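Phosphoinositol-specific phospholipase C (Pseudomonas sp., PDB 5FYP) probably cleaves the phosphodiester bond of phosphoinositides in a calcium-dependent reaction, as a bacterial phospholipase C with a TIM-barrel type of fold. Local coordinates at residues 50-56 with 66-72; 121-125 with 195-199; 61-66 with 130-136. All coordinates share one frame; numbering follows the deposited sequence.

Contact 1: 50-56 with 66-72. With CA (calcium ion), chain I.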
loop_
_atom_site.group_PDB
_atom_site.type_symbol
_atom_site.label_atom_id
_atom_site.label_comp_id
_atom_site.label_asym_id
_atom_site.label_seq_id
_atom_site.Cartn_x
_atom_site.Cartn_y
_atom_site.Cartn_z
ATOM N N ASP A 50 -6.238 -4.411 -7.485
ATOM C CA ASP A 50 -6.032 -3.781 -8.789
ATOM C C ASP A 50 -7.339 -3.121 -9.198
ATOM O O ASP A 50 -8.388 -3.796 -9.220
ATOM C CB ASP A 50 -5.662 -4.817 -9.857
ATOM C CG ASP A 50 -4.277 -5.425 -9.680
ATOM O OD1 ASP A 50 -3.501 -4.954 -8.851
ATOM O OD2 ASP A 50 -3.987 -6.409 -10.408
ATOM N N PHE A 51 -7.291 -1.824 -9.542
ATOM C CA PHE A 51 -8.553 -1.125 -9.780
ATOM C C PHE A 51 -8.557 -0.364 -11.087
ATOM O O PHE A 51 -7.578 0.274 -11.492
ATOM C CB PHE A 51 -8.954 -0.266 -8.568
ATOM C CG PHE A 51 -8.133 0.980 -8.346
ATOM C CD1 PHE A 51 -6.896 0.967 -7.699
ATOM C CD2 PHE A 51 -8.643 2.220 -8.717
ATOM C CE1 PHE A 51 -6.194 2.134 -7.457
ATOM C CE2 PHE A 51 -7.957 3.387 -8.455
ATOM C CZ PHE A 51 -6.735 3.350 -7.837
ATOM N N TRP A 52 -9.707 -0.462 -11.739
ATOM C CA TRP A 52 -9.951 0.018 -13.113
ATOM C C TRP A 52 -11.056 1.039 -13.091
ATOM O O TRP A 52 -12.048 0.917 -12.353
ATOM C CB TRP A 52 -10.359 -1.168 -14.003
ATOM C CG TRP A 52 -9.288 -2.210 -14.166
ATOM C CD1 TRP A 52 -8.929 -3.177 -13.283
ATOM C CD2 TRP A 52 -8.396 -2.338 -15.276
ATOM N NE1 TRP A 52 -7.865 -3.885 -13.777
ATOM C CE2 TRP A 52 -7.522 -3.398 -15.000
ATOM C CE3 TRP A 52 -8.253 -1.648 -16.476
ATOM C CZ2 TRP A 52 -6.503 -3.775 -15.872
ATOM C CZ3 TRP A 52 -7.244 -2.022 -17.343
ATOM C CH2 TRP A 52 -6.379 -3.071 -17.032
ATOM N N ASP A 53 -10.919 2.055 -13.936
ATOM C CA ASP A 53 -11.986 3.034 -14.115
ATOM C C ASP A 53 -13.166 2.469 -14.905
ATOM O O ASP A 53 -14.322 2.790 -14.660
ATOM C CB ASP A 53 -11.441 4.255 -14.863
ATOM C CG ASP A 53 -10.629 5.171 -13.970
ATOM O OD1 ASP A 53 -9.731 4.684 -13.249
ATOM O OD2 ASP A 53 -10.952 6.384 -13.926
ATOM N N GLN A 54 -12.847 1.663 -15.919
ATOM C CA GLN A 54 -13.833 1.203 -16.905
ATOM C C GLN A 54 -14.141 -0.291 -16.702
ATOM O O GLN A 54 -13.362 -1.019 -16.097
ATOM C CB GLN A 54 -13.296 1.416 -18.326
ATOM C CG GLN A 54 -12.819 2.795 -18.681
ATOM C CD GLN A 54 -13.936 3.767 -18.770
ATOM O OE1 GLN A 54 -15.104 3.393 -18.925
ATOM N NE2 GLN A 54 -13.604 5.024 -18.608
ATOM N N ARG A 55 -15.273 -0.734 -17.235
ATOM C CA ARG A 55 -15.680 -2.150 -17.176
ATOM C C ARG A 55 -14.786 -2.999 -18.046
ATOM O O ARG A 55 -14.486 -4.146 -17.711
ATOM C CB ARG A 55 -17.145 -2.272 -17.613
ATOM C CG ARG A 55 -17.716 -3.690 -17.542
ATOM C CD ARG A 55 -19.193 -3.733 -17.915
ATOM N NE ARG A 55 -19.992 -3.109 -16.857
ATOM C CZ ARG A 55 -20.253 -3.612 -15.627
ATOM N NH1 ARG A 55 -19.794 -4.817 -15.230
ATOM N NH2 ARG A 55 -21.004 -2.897 -14.769
ATOM N N ASP A 56 -14.369 -2.443 -19.163
ATOM C CA ASP A 56 -13.307 -2.990 -19.984
ATOM C C ASP A 56 -12.249 -1.914 -20.163
ATOM O O ASP A 56 -12.058 -1.157 -19.259
ATOM C CB ASP A 56 -13.851 -3.616 -21.288
ATOM C CG ASP A 56 -14.594 -2.637 -22.185
ATOM O OD1 ASP A 56 -14.483 -1.403 -21.984
ATOM O OD2 ASP A 56 -15.309 -3.138 -23.075
ATOM N N TRP A 66 -15.035 2.479 -8.936
ATOM C CA TRP A 66 -14.002 1.774 -9.698
ATOM C C TRP A 66 -14.273 0.271 -9.601
ATOM O O TRP A 66 -14.858 -0.188 -8.626
ATOM C CB TRP A 66 -12.587 2.075 -9.188
ATOM C CG TRP A 66 -12.104 3.505 -9.436
ATOM C CD1 TRP A 66 -11.256 3.886 -10.438
ATOM C CD2 TRP A 66 -12.376 4.690 -8.663
ATOM N NE1 TRP A 66 -10.986 5.218 -10.330
ATOM C CE2 TRP A 66 -11.654 5.741 -9.255
ATOM C CE3 TRP A 66 -13.169 4.961 -7.545
ATOM C CZ2 TRP A 66 -11.704 7.029 -8.764
ATOM C CZ3 TRP A 66 -13.216 6.259 -7.057
ATOM C CH2 TRP A 66 -12.499 7.265 -7.669
ATOM N N PHE A 67 -13.793 -0.469 -10.607
ATOM C CA PHE A 67 -13.902 -1.925 -10.666
ATOM C C PHE A 67 -12.636 -2.554 -10.102
ATOM O O PHE A 67 -11.564 -1.928 -10.132
ATOM C CB PHE A 67 -14.041 -2.388 -12.101
ATOM C CG PHE A 67 -15.270 -1.912 -12.796
ATOM C CD1 PHE A 67 -15.277 -0.688 -13.473
ATOM C CD2 PHE A 67 -16.427 -2.679 -12.829
ATOM C CE1 PHE A 67 -16.406 -0.254 -14.150
ATOM C CE2 PHE A 67 -17.561 -2.258 -13.496
ATOM C CZ PHE A 67 -17.549 -1.060 -14.168
ATOM N N VAL A 68 -12.730 -3.814 -9.671
ATOM C CA VAL A 68 -11.559 -4.577 -9.234
ATOM C C VAL A 68 -11.500 -5.867 -10.043
ATOM O O VAL A 68 -12.405 -6.704 -9.974
ATOM C CB VAL A 68 -11.564 -4.846 -7.728
ATOM C CG1 VAL A 68 -10.498 -5.849 -7.324
ATOM C CG2 VAL A 68 -11.400 -3.545 -6.953
ATOM N N ARG A 69 -10.391 -6.017 -10.772
ATOM C CA ARG A 69 -10.110 -7.195 -11.599
ATOM C C ARG A 69 -8.655 -7.134 -12.031
ATOM O O ARG A 69 -8.017 -6.066 -11.930
ATOM C CB ARG A 69 -11.000 -7.251 -12.839
ATOM C CG ARG A 69 -10.743 -6.124 -13.828
ATOM C CD ARG A 69 -11.586 -6.302 -15.078
ATOM N NE ARG A 69 -11.329 -5.234 -16.055
ATOM C CZ ARG A 69 -11.856 -4.026 -15.995
ATOM N NH1 ARG A 69 -12.777 -3.725 -15.086
ATOM N NH2 ARG A 69 -11.449 -3.082 -16.866
ATOM N N HIS A 70 -8.164 -8.236 -12.585
ATOM C CA HIS A 70 -6.793 -8.276 -13.044
ATOM C C HIS A 70 -6.611 -7.766 -14.479
ATOM O O HIS A 70 -5.736 -6.942 -14.732
ATOM C CB HIS A 70 -6.244 -9.686 -12.921
ATOM C CG HIS A 70 -4.776 -9.801 -13.213
ATOM N ND1 HIS A 70 -4.284 -10.495 -14.281
ATOM C CD2 HIS A 70 -3.704 -9.237 -12.625
ATOM C CE1 HIS A 70 -2.968 -10.424 -14.300
ATOM N NE2 HIS A 70 -2.590 -9.653 -13.313
ATOM N N ASN A 71 -7.414 -8.281 -15.389
ATOM C CA ASN A 71 -7.193 -8.023 -16.804
ATOM C C ASN A 71 -7.997 -6.848 -17.342
ATOM O O ASN A 71 -8.968 -6.459 -16.739
ATOM C CB ASN A 71 -7.509 -9.278 -17.598
ATOM C CG ASN A 71 -6.618 -10.447 -17.204
ATOM O OD1 ASN A 71 -7.099 -11.499 -16.828
ATOM N ND2 ASN A 71 -5.311 -10.221 -17.193
ATOM N N PRO A 72 -7.565 -6.262 -18.480
ATOM C CA PRO A 72 -8.312 -5.123 -19.029
ATOM C C PRO A 72 -9.758 -5.409 -19.333
ATOM O O PRO A 72 -10.592 -4.529 -19.172
ATOM C CB PRO A 72 -7.579 -4.783 -20.332
ATOM C CG PRO A 72 -6.258 -5.435 -20.264
ATOM C CD PRO A 72 -6.283 -6.476 -19.164
HETATM CA CA CA I . -1.307 -5.695 -8.791
HETATM O O HOH W 1 -1.357 -6.477 -11.080
HETATM O O HOH W 2 -9.508 7.335 -11.833
HETATM O O HOH W 3 0.907 -6.474 -9.306
#
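Trp52 and Phe67 exchange two backbone hydrogen bonds, Trp52 N to Phe67 O at 2.9 Å and Phe67 N to Trp52 O at 2.8 Å. They form the hydrogen-bonded pair of a short antiparallel bridge that adds strand 67-68 to the edge of the sheet beside strand 46-52, in a protein of the TIM-barrel clan. Beyond the bridge, Arg69, extended from CG to NE (chi2 176°, chi3 -179°), carries its guanidinium across Trp52 to grip Gln54 O end-on: NH1 and NH2 both donate to this one oxygen, each at 2.9 Å and close to the guanidinium plane. NH2 also bonds Pro72 O, and NH1 reaches Gly79 O. Held this way, the guanidinium lies flat on the indole of Trp52 as a cation-pi stack, with planes at 24°, while Arg55 O sits over its other face. The indole edge is fixed too, because Trp52 NE1 donates to Arg69 O at 2.9 Å. Pro72 CA makes a CH-pi contact with the six-membered ring. On the Trp52 face of the sheet Arg55 CA lies over the Phe67 ring as a second CH-pi contact; on the other, the edge of Phe51 meets the face of the Trp66 five-membered ring. Nearer the metal, Asp50 OD1 binds calcium at 2.3 Å together with Asn27, Glu48 and Asp119. Asp50 OD2 accepts from water 1, another calcium ligand, and shares a hydrogen bond with Tyr29 OH.

Contact 2: 121-125 with 195-199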
loop_
_atom_site.group_PDB
_atom_site.type_symbol
_atom_site.label_atom_id
_atom_site.label_comp_id
_atom_site.label_asym_id
_atom_site.label_seq_id
_atom_site.Cartn_x
_atom_site.Cartn_y
_atom_site.Cartn_z
ATOM N N LYS A 121 -4.879 0.912 -12.538
ATOM C CA LYS A 121 -4.633 0.329 -13.867
ATOM C C LYS A 121 -4.924 1.238 -15.050
ATOM O O LYS A 121 -4.481 0.938 -16.155
ATOM C CB LYS A 121 -5.385 -0.993 -13.996
ATOM C CG LYS A 121 -4.888 -2.048 -13.010
ATOM C CD LYS A 121 -3.460 -2.487 -13.258
ATOM C CE LYS A 121 -2.960 -3.459 -12.216
ATOM N NZ LYS A 121 -1.545 -3.846 -12.452
ATOM N N GLN A 122 -5.627 2.351 -14.837
ATOM C CA GLN A 122 -5.931 3.335 -15.888
ATOM C C GLN A 122 -5.561 4.720 -15.351
ATOM O O GLN A 122 -5.112 4.876 -14.222
ATOM C CB GLN A 122 -7.391 3.229 -16.317
ATOM C CG GLN A 122 -7.664 1.896 -16.993
ATOM C CD GLN A 122 -9.086 1.673 -17.388
ATOM O OE1 GLN A 122 -9.984 1.703 -16.559
ATOM N NE2 GLN A 122 -9.283 1.345 -18.655
ATOM N N GLY A 123 -5.724 5.739 -16.193
ATOM C CA GLY A 123 -5.431 7.104 -15.783
ATOM C C GLY A 123 -6.500 7.734 -14.928
ATOM O O GLY A 123 -7.548 7.125 -14.683
ATOM N N TRP A 124 -6.231 8.951 -14.450
ATOM C CA TRP A 124 -7.224 9.709 -13.704
ATOM C C TRP A 124 -8.253 10.281 -14.686
ATOM O O TRP A 124 -7.906 10.647 -15.812
ATOM C CB TRP A 124 -6.559 10.864 -12.951
ATOM C CG TRP A 124 -5.647 10.371 -11.899
ATOM C CD1 TRP A 124 -4.286 10.419 -11.887
ATOM C CD2 TRP A 124 -6.024 9.761 -10.670
ATOM N NE1 TRP A 124 -3.797 9.828 -10.757
ATOM C CE2 TRP A 124 -4.854 9.403 -9.998
ATOM C CE3 TRP A 124 -7.255 9.441 -10.105
ATOM C CZ2 TRP A 124 -4.891 8.750 -8.760
ATOM C CZ3 TRP A 124 -7.283 8.811 -8.890
ATOM C CH2 TRP A 124 -6.117 8.463 -8.222
ATOM N N SER A 125 -9.500 10.416 -14.243
ATOM C CA SER A 125 -10.469 11.184 -15.055
ATOM C C SER A 125 -10.392 12.660 -14.753
ATOM O O SER A 125 -9.763 13.087 -13.796
ATOM C CB SER A 125 -11.901 10.720 -14.798
ATOM O OG SER A 125 -12.519 11.341 -13.673
ATOM N N LYS A 195 1.265 9.066 -13.004
ATOM C CA LYS A 195 -0.048 9.049 -12.374
ATOM C C LYS A 195 0.030 9.338 -10.883
ATOM O O LYS A 195 -0.892 9.920 -10.313
ATOM C CB LYS A 195 -0.794 7.734 -12.637
ATOM C CG LYS A 195 -1.589 7.689 -13.935
ATOM C CD LYS A 195 -0.809 7.925 -15.194
ATOM C CE LYS A 195 -1.680 7.720 -16.431
ATOM N NZ LYS A 195 -0.991 8.032 -17.693
ATOM N N LEU A 196 1.122 8.928 -10.246
ATOM C CA LEU A 196 1.361 9.245 -8.849
ATOM C C LEU A 196 1.666 10.738 -8.689
ATOM O O LEU A 196 1.225 11.364 -7.732
ATOM C CB LEU A 196 2.503 8.396 -8.276
ATOM C CG LEU A 196 2.137 6.967 -7.860
ATOM C CD1 LEU A 196 1.326 6.164 -8.811
ATOM C CD2 LEU A 196 3.387 6.239 -7.456
ATOM N N SER A 197 2.443 11.292 -9.624
ATOM C CA SER A 197 2.758 12.713 -9.580
ATOM C C SER A 197 1.493 13.566 -9.730
ATOM O O SER A 197 1.330 14.563 -9.034
ATOM C CB SER A 197 3.777 13.034 -10.655
ATOM O OG SER A 197 4.302 14.344 -10.462
ATOM N N GLN A 198 0.603 13.111 -10.594
ATOM C CA GLN A 198 -0.668 13.809 -10.796
ATOM C C GLN A 198 -1.508 13.778 -9.504
ATOM O O GLN A 198 -2.121 14.775 -9.132
ATOM C CB GLN A 198 -1.430 13.165 -11.938
ATOM C CG GLN A 198 -0.799 13.441 -13.300
ATOM C CD GLN A 198 -1.175 12.420 -14.360
ATOM O OE1 GLN A 198 -2.099 11.637 -14.207
ATOM N NE2 GLN A 198 -0.476 12.446 -15.453
ATOM N N TYR A 199 -1.552 12.612 -8.856
ATOM C CA TYR A 199 -2.281 12.486 -7.596
ATOM C C TYR A 199 -1.713 13.437 -6.537
ATOM O O TYR A 199 -2.452 14.189 -5.895
ATOM C CB TYR A 199 -2.253 11.027 -7.146
ATOM C CG TYR A 199 -2.827 10.848 -5.761
ATOM C CD1 TYR A 199 -4.205 10.704 -5.563
ATOM C CD2 TYR A 199 -2.013 10.866 -4.650
ATOM C CE1 TYR A 199 -4.742 10.612 -4.296
ATOM C CE2 TYR A 199 -2.528 10.756 -3.363
ATOM C CZ TYR A 199 -3.910 10.648 -3.194
ATOM O OH TYR A 199 -4.392 10.577 -1.926
HETATM O O HOH W 4 -4.000 10.297 -15.565
#
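Trp124 reaches from the loop after strand 114-120 to helix 193-203, where its indole NE1 donates to Lys195 O at 2.9 Å. The bond is nearly straight, 166° at the hydrogen, and the oxygen lies in the plane of the indole. Lys195 O is also the acceptor of the helical bond from Tyr199 N, and the two donors approach from opposite faces of the carbonyl plane, so the loop takes up a bond without displacing the one that belongs to the helix. The tight part of the contact continues from here along the benzo edge of the indole. Trp124 CZ2 lies 3.8 Å from Tyr199 CD1, and the two rings are inclined by 26° but slid so far apart that they barely overlap. A chi1 of 172° turns Tyr199 CG away from the backbone N and swings the ring across the benzo end of the indole; its hydroxyl ends on Asp137. Leu188 of strand 184-189 touches the side chains of both Trp124 and Tyr199.

The other side is looser and wetter. Gln198, an exposed residue, brings OE1 to 3.4 Å from Trp124 CD1, at the indole edge, and water 4 bridges Gln198 OE1 to the backbone Trp124 N. The Lys195 side chain comes closest to the loop with CE, 3.9 Å from Gly123 CA. The NE1 bond thus orients the indole, while the water bridge ties the loop backbone to Gln198; the Lys195 ammonium is paired with Glu192, so its charge probably contributes little to the contact.

Contact 3: 61-66 with 130-136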
loop_
_atom_site.group_PDB
_atom_site.type_symbol
_atom_site.label_atom_id
_atom_site.label_comp_id
_atom_site.label_asym_id
_atom_site.label_seq_id
_atom_site.Cartn_x
_atom_site.Cartn_y
_atom_site.Cartn_z
ATOM N N GLY A 61 -17.462 2.872 -17.270
ATOM C CA GLY A 61 -17.265 3.563 -15.991
ATOM C C GLY A 61 -18.479 4.320 -15.481
ATOM O O GLY A 61 -19.391 4.638 -16.248
ATOM N N SER A 62 -18.475 4.591 -14.178
ATOM C CA SER A 62 -19.472 5.465 -13.539
ATOM C C SER A 62 -18.795 6.365 -12.518
ATOM O O SER A 62 -17.673 6.083 -12.067
ATOM C CB SER A 62 -20.561 4.673 -12.872
ATOM O OG SER A 62 -20.045 3.742 -11.995
ATOM N N PRO A 63 -19.438 7.478 -12.169
ATOM C CA PRO A 63 -18.745 8.385 -11.252
ATOM C C PRO A 63 -18.564 7.790 -9.874
ATOM O O PRO A 63 -19.412 7.027 -9.409
ATOM C CB PRO A 63 -19.689 9.599 -11.154
ATOM C CG PRO A 63 -20.619 9.464 -12.256
ATOM C CD PRO A 63 -20.689 8.046 -12.662
ATOM N N HIS A 64 -17.450 8.130 -9.242
ATOM C CA HIS A 64 -17.248 7.812 -7.816
ATOM C C HIS A 64 -17.154 6.314 -7.551
ATOM O O HIS A 64 -17.434 5.874 -6.469
ATOM C CB HIS A 64 -18.362 8.438 -6.946
ATOM C CG HIS A 64 -18.730 9.836 -7.332
ATOM N ND1 HIS A 64 -20.032 10.251 -7.474
ATOM C CD2 HIS A 64 -17.961 10.888 -7.670
ATOM C CE1 HIS A 64 -20.045 11.525 -7.825
ATOM N NE2 HIS A 64 -18.804 11.932 -7.963
ATOM N N HIS A 65 -16.779 5.565 -8.584
ATOM C CA HIS A 65 -16.781 4.104 -8.602
ATOM C C HIS A 65 -15.610 3.591 -9.387
ATOM O O HIS A 65 -15.256 4.183 -10.387
ATOM C CB HIS A 65 -18.076 3.676 -9.327
ATOM C CG HIS A 65 -18.148 2.227 -9.723
ATOM N ND1 HIS A 65 -17.575 1.684 -10.863
ATOM C CD2 HIS A 65 -18.779 1.207 -9.106
ATOM C CE1 HIS A 65 -17.817 0.381 -10.893
ATOM N NE2 HIS A 65 -18.587 0.077 -9.852
ATOM N N TRP A 66 -15.035 2.479 -8.936
ATOM C CA TRP A 66 -14.002 1.774 -9.698
ATOM C C TRP A 66 -14.273 0.271 -9.601
ATOM O O TRP A 66 -14.858 -0.188 -8.626
ATOM C CB TRP A 66 -12.587 2.075 -9.188
ATOM C CG TRP A 66 -12.104 3.505 -9.436
ATOM C CD1 TRP A 66 -11.256 3.886 -10.438
ATOM C CD2 TRP A 66 -12.376 4.690 -8.663
ATOM N NE1 TRP A 66 -10.986 5.218 -10.330
ATOM C CE2 TRP A 66 -11.654 5.741 -9.255
ATOM C CE3 TRP A 66 -13.169 4.961 -7.545
ATOM C CZ2 TRP A 66 -11.704 7.029 -8.764
ATOM C CZ3 TRP A 66 -13.216 6.259 -7.057
ATOM C CH2 TRP A 66 -12.499 7.265 -7.669
ATOM N N GLY A 130 -16.017 12.113 -12.531
ATOM C CA GLY A 130 -16.167 11.698 -11.132
ATOM C C GLY A 130 -15.132 10.711 -10.602
ATOM O O GLY A 130 -15.374 10.033 -9.611
ATOM N N ARG A 131 -13.974 10.653 -11.270
ATOM C CA ARG A 131 -12.885 9.736 -10.857
ATOM C C ARG A 131 -11.533 10.460 -10.853
ATOM O O ARG A 131 -10.511 9.931 -11.302
ATOM C CB ARG A 131 -12.879 8.478 -11.734
ATOM C CG ARG A 131 -14.149 7.634 -11.591
ATOM C CD ARG A 131 -14.024 6.313 -12.358
ATOM N NE ARG A 131 -13.765 6.575 -13.774
ATOM C CZ ARG A 131 -14.686 6.824 -14.680
ATOM N NH1 ARG A 131 -15.985 6.697 -14.394
ATOM N NH2 ARG A 131 -14.350 7.139 -15.920
ATOM N N THR A 132 -11.538 11.661 -10.303
ATOM C CA THR A 132 -10.321 12.441 -10.088
ATOM C C THR A 132 -9.608 11.968 -8.808
ATOM O O THR A 132 -10.169 11.238 -8.013
ATOM C CB THR A 132 -10.663 13.922 -9.934
ATOM O OG1 THR A 132 -11.342 14.110 -8.690
ATOM C CG2 THR A 132 -11.460 14.472 -11.104
ATOM N N PRO A 133 -8.376 12.456 -8.586
ATOM C CA PRO A 133 -7.732 12.237 -7.278
ATOM C C PRO A 133 -8.621 12.623 -6.093
ATOM O O PRO A 133 -8.643 11.903 -5.101
ATOM C CB PRO A 133 -6.465 13.070 -7.390
ATOM C CG PRO A 133 -6.116 12.936 -8.845
ATOM C CD PRO A 133 -7.440 13.044 -9.552
ATOM N N LYS A 134 -9.309 13.757 -6.195
ATOM C CA LYS A 134 -10.183 14.173 -5.124
ATOM C C LYS A 134 -11.339 13.171 -4.892
ATOM O O LYS A 134 -11.665 12.843 -3.750
ATOM C CB LYS A 134 -10.733 15.566 -5.389
ATOM C CG LYS A 134 -11.676 16.111 -4.331
ATOM C CD LYS A 134 -11.720 17.619 -4.461
ATOM C CE LYS A 134 -12.797 18.311 -3.648
ATOM N NZ LYS A 134 -14.167 17.761 -3.852
ATOM N N ASP A 135 -11.932 12.683 -5.989
ATOM C CA ASP A 135 -13.004 11.684 -5.873
ATOM C C ASP A 135 -12.481 10.406 -5.209
ATOM O O ASP A 135 -13.195 9.791 -4.425
ATOM C CB ASP A 135 -13.606 11.353 -7.218
ATOM C CG ASP A 135 -14.304 12.532 -7.866
ATOM O OD1 ASP A 135 -15.233 13.077 -7.240
ATOM O OD2 ASP A 135 -13.901 12.932 -8.981
ATOM N N PHE A 136 -11.264 10.012 -5.554
ATOM C CA PHE A 136 -10.650 8.836 -4.947
ATOM C C PHE A 136 -10.441 9.025 -3.446
ATOM O O PHE A 136 -10.813 8.145 -2.662
ATOM C CB PHE A 136 -9.367 8.545 -5.705
ATOM C CG PHE A 136 -8.701 7.268 -5.332
ATOM C CD1 PHE A 136 -9.262 6.057 -5.701
ATOM C CD2 PHE A 136 -7.489 7.276 -4.655
ATOM C CE1 PHE A 136 -8.646 4.862 -5.431
ATOM C CE2 PHE A 136 -6.840 6.069 -4.380
ATOM C CZ PHE A 136 -7.463 4.875 -4.756
HETATM O O HOH W 5 -17.757 14.402 -8.602
HETATM O O HOH W 2 -9.508 7.335 -11.833
#
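A type II turn from Ser62 to His65 packs against Gly130, and His64 N donates to Gly130 O at 2.8 Å from above the carbonyl plane. Gly130, with positive phi and no side chain, lets the two backbones come to 4.2 Å between Pro63 CA and Gly130 CA.

Arg131 and Trp66 carry most of the side-chain contact. The near-extended chi2 of Arg131 (-173°) lays CB, CG and CD over one face of the indole, and the bend at chi3 (-58°) turns the guanidinium off toward Ser62 O, nearly perpendicular to the indole. Arg131 CB comes to 3.5 Å from Trp66 CZ2, and CD makes a CH-pi contact with the five-membered ring. At the tip, Arg131 NH1 donates to Ser62 O at 2.9 Å; the oxygen lies in the guanidinium plane, but the nitrogen stands well above the plane of the carbonyl. NE is engaged in a salt bridge with Asp53. Over the opposite face of Trp66 stands Phe136, whose edge is directed at the six-membered ring in a T-shaped pair with centroids 5.4 Å apart, so the indole is sandwiched between arginine and phenylalanine. Water 2 accepts from Trp66 NE1 and lies within hydrogen-bonding distance of Arg131 O and the carboxylate of Asp53, which compete for its protons.

Farther out, water 5 links His64 NE2 to Asp135 OD1. The other carboxylate oxygen of Asp135 accepts from Thr132 N, and Thr132 OG1 accepts from Asp135 N, a capping box that opens helix 133-144. The contact thereby ties the loop between strands 46-52 and 67-68 to the start of this helix, with Leu94 of helix 94-107 touching both Trp66 and Phe136, and Pro133 resting on helix 193-203.

In the fold
The three contacts lie on the same side of the chain's centre, with centres about 14 Å (contacts 1 and 2), 13 Å (1 and 3) and 11 Å (2 and 3) apart. Contacts 1 and 3 share Trp66 and water 2, and the salt bridge from Asp53 OD2 to Arg131 NE, 2.8 Å, joins them further. Contact 2 meets contact 1 through Phe51 O and Lys121 N at 3.0 Å, and contact 3 through Ser125 OG and Arg131 N at 2.9 Å. Contact 1 alone supplies a calcium ligand; the side chains of Lys195 in contact 2 and Phe136 in contact 3 lie about 14 and 13 Å from the ion.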